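Local coordinates for oxidized polyvinyl alcohol hydrolase (Pseudomonas sp. VM15C, PDB 3WWC), which hydrolyses beta-diketones such as 4,6-nonanedione and the diketone units of oxidized polyvinyl alcohol, cleaving the carbon chain in the second step of polyvinyl alcohol breakdown, at residues 185-190 / 284-289. The protein carries 1 engineered substitution. Numbering follows the deposited sequence.
Sequences RALLFR and NFFSAQ
Phe285 swings CG anti to its own N (chi1 175°), while Phe286 next to it places CG anti to the carbonyl carbon (chi1 -71°), and these two different choices bring neighbouring rings together on the side of the helix that meets Leu187 and Leu188 in the protein interior. Within the pair, Phe285 presents an edge to Phe286: its CD2 sits 3.7 Å above the Phe286 ring plane, set off from the ring centre. Leu188 then reaches into the angle between them with one methyl. Its CD2 comes to 3.4 Å from Phe285 CE2, a tight approach, and lies 4.0 Å from Phe286 CZ; it meets both rings obliquely. Leu187 touches through the base of its side chain instead, CB resting 4.0 Å from Phe286 CZ. Residues 185-190 and 284-289 take in the ends of helices 178-189 and 275-288, which lie side by side on one face of the central sheet of an alpha/beta-hydrolase fold. The first of these helices directly follows Ala177, engineered at what is probably a charge-relay position. The two helix ends run 34° from parallel. Their axes stay 12.7 Å apart, too wide for backbone contact, and the Phe rings and the Leu188 methyl bridge most of the gap. Even the closest CA pair, Leu188 and Phe286, is 9.5 Å apart. Underneath, both Leu187 and Phe286 pack on Val249 of strand 247-253, and Phe286 also touches Val292 and His294 of strand 292-298. The Phe286 side chain lies about 6 Å from that of Ser283, which probably belongs to the charge relay.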
ATOM      1  N   ARG A 185      -3.631   2.648  -4.233  1.00  7.29           N
ATOM      2  CA  ARG A 185      -4.093   3.964  -4.692  1.00  7.13           C
ATOM      3  C   ARG A 185      -2.934   4.921  -4.968  1.00  8.20           C
ATOM      4  O   ARG A 185      -2.890   5.614  -6.001  1.00  8.40           O
ATOM      5  CB  ARG A 185      -5.011   4.618  -3.668  1.00  7.95           C
ATOM      6  CG  ARG A 185      -5.570   5.969  -4.193  1.00  7.80           C
ATOM      7  CD  ARG A 185      -6.709   6.494  -3.263  1.00  7.63           C
ATOM      8  NE  ARG A 185      -7.348   7.663  -3.874  1.00  8.77           N
ATOM      9  CZ  ARG A 185      -8.441   7.609  -4.625  1.00  8.49           C
ATOM     10  NH1 ARG A 185      -9.037   6.429  -4.895  1.00  8.52           N
ATOM     11  NH2 ARG A 185      -8.976   8.769  -5.051  1.00  9.59           N
ATOM     12  N   ALA A 186      -1.954   4.908  -4.076  1.00  7.71           N
ATOM     13  CA  ALA A 186      -0.804   5.807  -4.232  1.00  7.46           C
ATOM     14  C   ALA A 186      -0.003   5.461  -5.467  1.00  8.51           C
ATOM     15  O   ALA A 186       0.525   6.375  -6.161  1.00  8.62           O
ATOM     16  CB  ALA A 186       0.083   5.704  -2.985  1.00  7.67           C
ATOM     17  N   LEU A 187       0.162   4.177  -5.761  1.00  7.68           N
ATOM     18  CA  LEU A 187       0.924   3.782  -6.957  1.00  8.62           C
ATOM     19  C   LEU A 187       0.185   4.184  -8.227  1.00  9.71           C
ATOM     20  O   LEU A 187       0.820   4.526  -9.224  1.00 11.03           O
ATOM     21  CB  LEU A 187       1.160   2.263  -6.959  1.00  8.99           C
ATOM     22  CG  LEU A 187       2.069   1.784  -5.844  1.00  8.65           C
ATOM     23  CD1 LEU A 187       1.973   0.260  -5.802  1.00 11.81           C
ATOM     24  CD2 LEU A 187       3.525   2.270  -6.083  1.00 11.19           C
ATOM     25  N   LEU A 188      -1.147   4.192  -8.184  1.00  8.30           N
ATOM     26  CA  LEU A 188      -1.907   4.509  -9.394  1.00  8.76           C
ATOM     27  C   LEU A 188      -1.954   5.988  -9.650  1.00 10.43           C
ATOM     28  O   LEU A 188      -2.014   6.411 -10.816  1.00 11.93           O
ATOM     29  CB  LEU A 188      -3.355   3.962  -9.269  1.00  9.13           C
ATOM     30  CG  LEU A 188      -3.401   2.433  -9.285  1.00  8.59           C
ATOM     31  CD1 LEU A 188      -4.779   1.963  -8.796  1.00  9.07           C
ATOM     32  CD2 LEU A 188      -3.087   1.921 -10.727  1.00 10.18           C
ATOM     33  N   PHE A 189      -1.907   6.785  -8.584  1.00  9.98           N
ATOM     34  CA  PHE A 189      -1.972   8.245  -8.732  1.00  9.26           C
ATOM     35  C   PHE A 189      -0.632   8.936  -8.686  1.00 10.04           C
ATOM     36  O   PHE A 189      -0.531  10.086  -9.163  1.00 11.82           O
ATOM     37  CB  PHE A 189      -2.844   8.906  -7.644  1.00  8.36           C
ATOM     38  CG  PHE A 189      -4.344   8.839  -7.915  1.00  9.84           C
ATOM     39  CD1 PHE A 189      -4.986   9.822  -8.650  1.00 10.10           C
ATOM     40  CD2 PHE A 189      -5.096   7.838  -7.338  1.00  9.83           C
ATOM     41  CE1 PHE A 189      -6.374   9.801  -8.791  1.00 10.58           C
ATOM     42  CE2 PHE A 189      -6.505   7.809  -7.474  1.00 10.16           C
ATOM     43  CZ  PHE A 189      -7.136   8.810  -8.208  1.00  8.91           C
ATOM     44  N   ARG A 190       0.401   8.300  -8.115  1.00  8.32           N
ATOM     45  CA  ARG A 190       1.702   8.963  -7.997  1.00  8.41           C
ATOM     46  C   ARG A 190       2.819   8.077  -8.556  1.00  8.06           C
ATOM     47  O   ARG A 190       3.901   7.953  -7.989  1.00  8.45           O
ATOM     48  CB  ARG A 190       1.936   9.309  -6.514  1.00  7.74           C
ATOM     49  CG  ARG A 190       1.121  10.526  -6.089  1.00  8.48           C
ATOM     50  CD  ARG A 190       1.739  11.823  -6.644  1.00 10.10           C
ATOM     51  NE  ARG A 190       1.011  12.927  -6.047  1.00 11.08           N
ATOM     52  CZ  ARG A 190       1.467  14.178  -5.926  1.00 12.13           C
ATOM     53  NH1 ARG A 190       2.668  14.512  -6.383  1.00 14.35           N
ATOM     54  NH2 ARG A 190       0.742  15.088  -5.295  1.00 14.43           N
ATOM     55  N   ASN A 284      -3.041  -8.106 -12.323  1.00  8.72           N
ATOM     56  CA  ASN A 284      -3.311  -8.085 -13.768  1.00  9.40           C
ATOM     57  C   ASN A 284      -3.005  -6.686 -14.311  1.00 10.50           C
ATOM     58  O   ASN A 284      -2.389  -6.527 -15.375  1.00 11.93           O
ATOM     59  CB  ASN A 284      -4.802  -8.394 -14.025  1.00  9.96           C
ATOM     60  CG  ASN A 284      -5.174  -9.823 -13.655  1.00  8.86           C
ATOM     61  OD1 ASN A 284      -4.313 -10.649 -13.342  1.00 11.13           O
ATOM     62  ND2 ASN A 284      -6.465 -10.128 -13.720  1.00 10.40           N
ATOM     63  N   PHE A 285      -3.405  -5.655 -13.573  1.00 10.40           N
ATOM     64  CA  PHE A 285      -3.153  -4.315 -14.064  1.00 10.26           C
ATOM     65  C   PHE A 285      -1.685  -4.003 -14.113  1.00  9.61           C
ATOM     66  O   PHE A 285      -1.188  -3.496 -15.133  1.00  9.46           O
ATOM     67  CB  PHE A 285      -3.862  -3.276 -13.177  1.00 10.92           C
ATOM     68  CG  PHE A 285      -3.542  -1.865 -13.545  1.00 11.98           C
ATOM     69  CD1 PHE A 285      -4.259  -1.230 -14.538  1.00 12.77           C
ATOM     70  CD2 PHE A 285      -2.459  -1.207 -12.951  1.00 10.08           C
ATOM     71  CE1 PHE A 285      -3.896   0.039 -14.954  1.00 12.70           C
ATOM     72  CE2 PHE A 285      -2.090   0.069 -13.364  1.00 13.65           C
ATOM     73  CZ  PHE A 285      -2.803   0.680 -14.358  1.00 11.77           C
ATOM     74  N   PHE A 286      -0.962  -4.302 -13.026  1.00  8.36           N
ATOM     75  CA  PHE A 286       0.450  -3.927 -13.010  1.00 10.39           C
ATOM     76  C   PHE A 286       1.302  -4.793 -13.927  1.00  9.59           C
ATOM     77  O   PHE A 286       2.266  -4.316 -14.482  1.00 11.42           O
ATOM     78  CB  PHE A 286       0.995  -3.924 -11.564  1.00  9.04           C
ATOM     79  CG  PHE A 286       0.458  -2.789 -10.751  1.00  9.40           C
ATOM     80  CD1 PHE A 286       0.780  -1.464 -11.097  1.00 10.68           C
ATOM     81  CD2 PHE A 286      -0.340  -3.028  -9.619  1.00  9.62           C
ATOM     82  CE1 PHE A 286       0.312  -0.389 -10.320  1.00 11.04           C
ATOM     83  CE2 PHE A 286      -0.806  -1.960  -8.840  1.00 12.39           C
ATOM     84  CZ  PHE A 286      -0.480  -0.639  -9.190  1.00 10.72           C
ATOM     85  N   SER A 287       0.933  -6.050 -14.107  1.00 10.72           N
ATOM     86  CA  SER A 287       1.693  -6.878 -14.999  1.00 12.12           C
ATOM     87  C   SER A 287       1.569  -6.413 -16.425  1.00 13.01           C
ATOM     88  O   SER A 287       2.551  -6.493 -17.164  1.00 15.81           O
ATOM     89  CB  SER A 287       1.220  -8.336 -14.912  1.00 13.57           C
ATOM     90  OG  SER A 287       1.566  -8.837 -13.664  1.00 17.64           O
ATOM     91  N   ALA A 288       0.390  -5.929 -16.806  1.00 11.37           N
ATOM     92  CA  ALA A 288       0.177  -5.476 -18.179  1.00 12.51           C
ATOM     93  C   ALA A 288       0.972  -4.216 -18.500  1.00 13.94           C
ATOM     94  O   ALA A 288       1.281  -3.965 -19.636  1.00 14.85           O
ATOM     95  CB  ALA A 288      -1.311  -5.233 -18.451  1.00 12.17           C
ATOM     96  N   GLN A 289       1.314  -3.417 -17.502  1.00 13.09           N
ATOM     97  CA  GLN A 289       2.043  -2.160 -17.726  1.00 12.73           C
ATOM     98  C   GLN A 289       3.454  -2.420 -18.179  1.00 13.23           C
ATOM     99  O   GLN A 289       4.210  -3.149 -17.540  1.00 13.73           O
ATOM    100  CB  GLN A 289       1.988  -1.351 -16.427  1.00 12.29           C
ATOM    101  CG  GLN A 289       0.617  -0.802 -16.199  1.00 13.24           C
ATOM    102  CD  GLN A 289       0.304   0.282 -17.219  1.00 15.83           C
ATOM    103  OE1 GLN A 289       1.132   1.162 -17.478  1.00 16.60           O
ATOM    104  NE2 GLN A 289      -0.879   0.236 -17.779  1.00 17.48           N
TER